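Side-chain contact in arabinose metabolism transcriptional repressor (Bacillus subtilis, PDB 5D4S), which binds operator DNA through a winged helix-turn-helix domain of the GntR family and represses transcription of arabinose metabolism genes: residues B[21-24]-B[25-28]. Numbering follows the deposited sequence.
Sequences MLPK and YAQV. With nucleotides of chain D.
Pro23 and Tyr25 lie side by side at the N-terminus of helix 24-35, the first helix of the winged helix-turn-helix domain, where Pro23 takes the N-cap position against the operator backbone. Pro23 CB rests 3.5 Å from Tyr25 CE2, while Ala26 CB sits near Pro23 CD and Leu22 CB and also over one face of the Tyr25 ring, toward its rim. Two phosphates of chain D are held by hydrogen bonds. The first-turn amides share one, Lys24 N reaching DA9 OP1 at 2.7 Å and Tyr25 N reaching DA9 OP2 at 3.1 Å, an arrangement in which the helix dipole probably helps. With CG between the backbone N and the carbonyl carbon (chi1 75°), the Tyr25 ring runs beside Pro23 to the second phosphate, its OH donating to DT8 OP1 at 2.7 Å. Lys66 makes a cation-pi contact with the Tyr25 ring. A phenylalanine here lacks the hydroxyl and would probably leave DT8 OP1 without this donor. Helical bonds run from Gln27 N to Pro23 O and from Val28 N to Lys24 O. Gln27 NE2 bonds the backbone O of Phe12, a residue of the expression tag. Extended beyond CG, Gln27 also reaches back before the helix, NE2 donating to Leu22 O at 2.7 Å from above the carbonyl plane.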
loop_
_atom_site.group_PDB
_atom_site.type_symbol
_atom_site.label_atom_id
_atom_site.label_comp_id
_atom_site.label_asym_id
_atom_site.label_seq_id
_atom_site.Cartn_x
_atom_site.Cartn_y
_atom_site.Cartn_z
ATOM N N MET B 21 -11.865 -4.902 15.723
ATOM C CA MET B 21 -10.772 -5.521 14.997
ATOM C C MET B 21 -10.267 -4.721 13.802
ATOM O O MET B 21 -11.045 -4.165 13.029
ATOM C CB MET B 21 -11.203 -6.908 14.525
ATOM C CG MET B 21 -10.859 -8.010 15.498
ATOM S SD MET B 21 -9.077 -8.152 15.721
ATOM C CE MET B 21 -8.952 -7.939 17.493
ATOM N N LEU B 22 -8.951 -4.673 13.667
ATOM C CA LEU B 22 -8.314 -4.115 12.484
ATOM C C LEU B 22 -7.371 -5.144 11.917
ATOM O O LEU B 22 -6.835 -5.953 12.657
ATOM C CB LEU B 22 -7.554 -2.836 12.817
ATOM C CG LEU B 22 -8.410 -1.593 13.002
ATOM C CD1 LEU B 22 -7.496 -0.393 13.170
ATOM C CD2 LEU B 22 -9.306 -1.429 11.797
ATOM N N PRO B 23 -7.149 -5.114 10.596
ATOM C CA PRO B 23 -6.121 -5.975 10.030
ATOM C C PRO B 23 -4.760 -5.585 10.605
ATOM O O PRO B 23 -4.589 -4.434 11.006
ATOM C CB PRO B 23 -6.182 -5.669 8.516
ATOM C CG PRO B 23 -7.492 -5.006 8.304
ATOM C CD PRO B 23 -7.801 -4.280 9.573
ATOM N N LYS B 24 -3.819 -6.519 10.647
ATOM C CA LYS B 24 -2.481 -6.226 11.164
ATOM C C LYS B 24 -1.798 -5.007 10.518
ATOM O O LYS B 24 -1.152 -4.206 11.227
ATOM C CB LYS B 24 -1.596 -7.461 10.999
ATOM C CG LYS B 24 -2.016 -8.631 11.904
ATOM C CD LYS B 24 -1.044 -9.789 11.703
ATOM C CE LYS B 24 -1.554 -11.051 12.352
ATOM N NZ LYS B 24 -2.071 -10.750 13.704
ATOM N N TYR B 25 -1.924 -4.847 9.194
ATOM C CA TYR B 25 -1.235 -3.726 8.531
ATOM C C TYR B 25 -1.835 -2.416 9.035
ATOM O O TYR B 25 -1.129 -1.429 9.191
ATOM C CB TYR B 25 -1.323 -3.802 6.978
ATOM C CG TYR B 25 -2.674 -3.422 6.416
ATOM C CD1 TYR B 25 -3.002 -2.092 6.158
ATOM C CD2 TYR B 25 -3.630 -4.391 6.152
ATOM C CE1 TYR B 25 -4.260 -1.747 5.672
ATOM C CE2 TYR B 25 -4.878 -4.058 5.667
ATOM C CZ TYR B 25 -5.188 -2.742 5.425
ATOM O OH TYR B 25 -6.437 -2.429 4.928
ATOM N N ALA B 26 -3.139 -2.419 9.311
ATOM C CA ALA B 26 -3.805 -1.221 9.812
ATOM C C ALA B 26 -3.354 -0.882 11.238
ATOM O O ALA B 26 -3.195 0.291 11.585
ATOM C CB ALA B 26 -5.337 -1.396 9.763
ATOM N N GLN B 27 -3.165 -1.906 12.066
ATOM C CA GLN B 27 -2.676 -1.683 13.423
ATOM C C GLN B 27 -1.249 -1.126 13.386
ATOM O O GLN B 27 -0.903 -0.225 14.158
ATOM C CB GLN B 27 -2.722 -2.975 14.233
ATOM C CG GLN B 27 -4.129 -3.524 14.373
ATOM C CD GLN B 27 -4.167 -4.834 15.131
ATOM O OE1 GLN B 27 -3.570 -4.963 16.201
ATOM N NE2 GLN B 27 -4.887 -5.812 14.588
ATOM N N VAL B 28 -0.431 -1.652 12.481
ATOM C CA VAL B 28 0.941 -1.165 12.364
ATOM C C VAL B 28 0.917 0.288 11.901
ATOM O O VAL B 28 1.631 1.123 12.454
ATOM C CB VAL B 28 1.762 -2.020 11.414
ATOM C CG1 VAL B 28 3.097 -1.356 11.132
ATOM C CG2 VAL B 28 1.981 -3.394 12.026
ATOM P P DA D 9 -3.665 -8.581 7.935
ATOM O OP1 DA D 9 -4.015 -8.917 9.332
ATOM O OP2 DA D 9 -3.071 -7.265 7.597
ATOM O "O5'" DA D 9 -2.621 -9.680 7.474
ATOM C "C5'" DA D 9 -2.842 -11.024 7.804
ATOM C "C4'" DA D 9 -1.778 -11.867 7.178
ATOM O "O4'" DA D 9 -2.042 -12.000 5.762
ATOM C "C3'" DA D 9 -0.350 -11.261 7.260
ATOM O "O3'" DA D 9 0.465 -12.143 7.934
ATOM C "C2'" DA D 9 0.072 -11.153 5.813
ATOM C "C1'" DA D 9 -0.814 -12.195 5.164
ATOM N N9 DA D 9 -0.921 -12.038 3.720
ATOM C C8 DA D 9 -1.205 -10.898 3.029
ATOM N N7 DA D 9 -1.202 -11.059 1.730
ATOM C C5 DA D 9 -0.867 -12.394 1.564
ATOM C C6 DA D 9 -0.691 -13.195 0.416
ATOM N N6 DA D 9 -0.820 -12.732 -0.837
ATOM N N1 DA D 9 -0.367 -14.485 0.603
ATOM C C2 DA D 9 -0.228 -14.952 1.851
ATOM N N3 DA D 9 -0.360 -14.297 3.004
ATOM C C4 DA D 9 -0.682 -13.005 2.782
ATOM P P DT D 8 -7.305 -5.432 3.197
ATOM O OP1 DT D 8 -7.851 -4.673 4.357
ATOM O OP2 DT D 8 -6.367 -4.821 2.224
ATOM O "O5'" DT D 8 -6.635 -6.721 3.820
ATOM C "C5'" DT D 8 -7.344 -7.433 4.812
ATOM C "C4'" DT D 8 -6.548 -8.620 5.266
ATOM O "O4'" DT D 8 -6.395 -9.520 4.156
ATOM C "C3'" DT D 8 -5.123 -8.299 5.757
ATOM O "O3'" DT D 8 -4.947 -8.889 7.025
ATOM C "C2'" DT D 8 -4.216 -8.947 4.694
ATOM C "C1'" DT D 8 -5.111 -10.076 4.205
ATOM N N1 DT D 8 -4.782 -10.595 2.844
ATOM C C2 DT D 8 -4.535 -11.933 2.700
ATOM O O2 DT D 8 -4.567 -12.720 3.628
ATOM N N3 DT D 8 -4.259 -12.328 1.433
ATOM C C4 DT D 8 -4.216 -11.547 0.305
ATOM O O4 DT D 8 -3.958 -12.018 -0.794
ATOM C C5 DT D 8 -4.487 -10.145 0.516
ATOM C C7 DT D 8 -4.449 -9.188 -0.634
ATOM C C6 DT D 8 -4.755 -9.739 1.766
#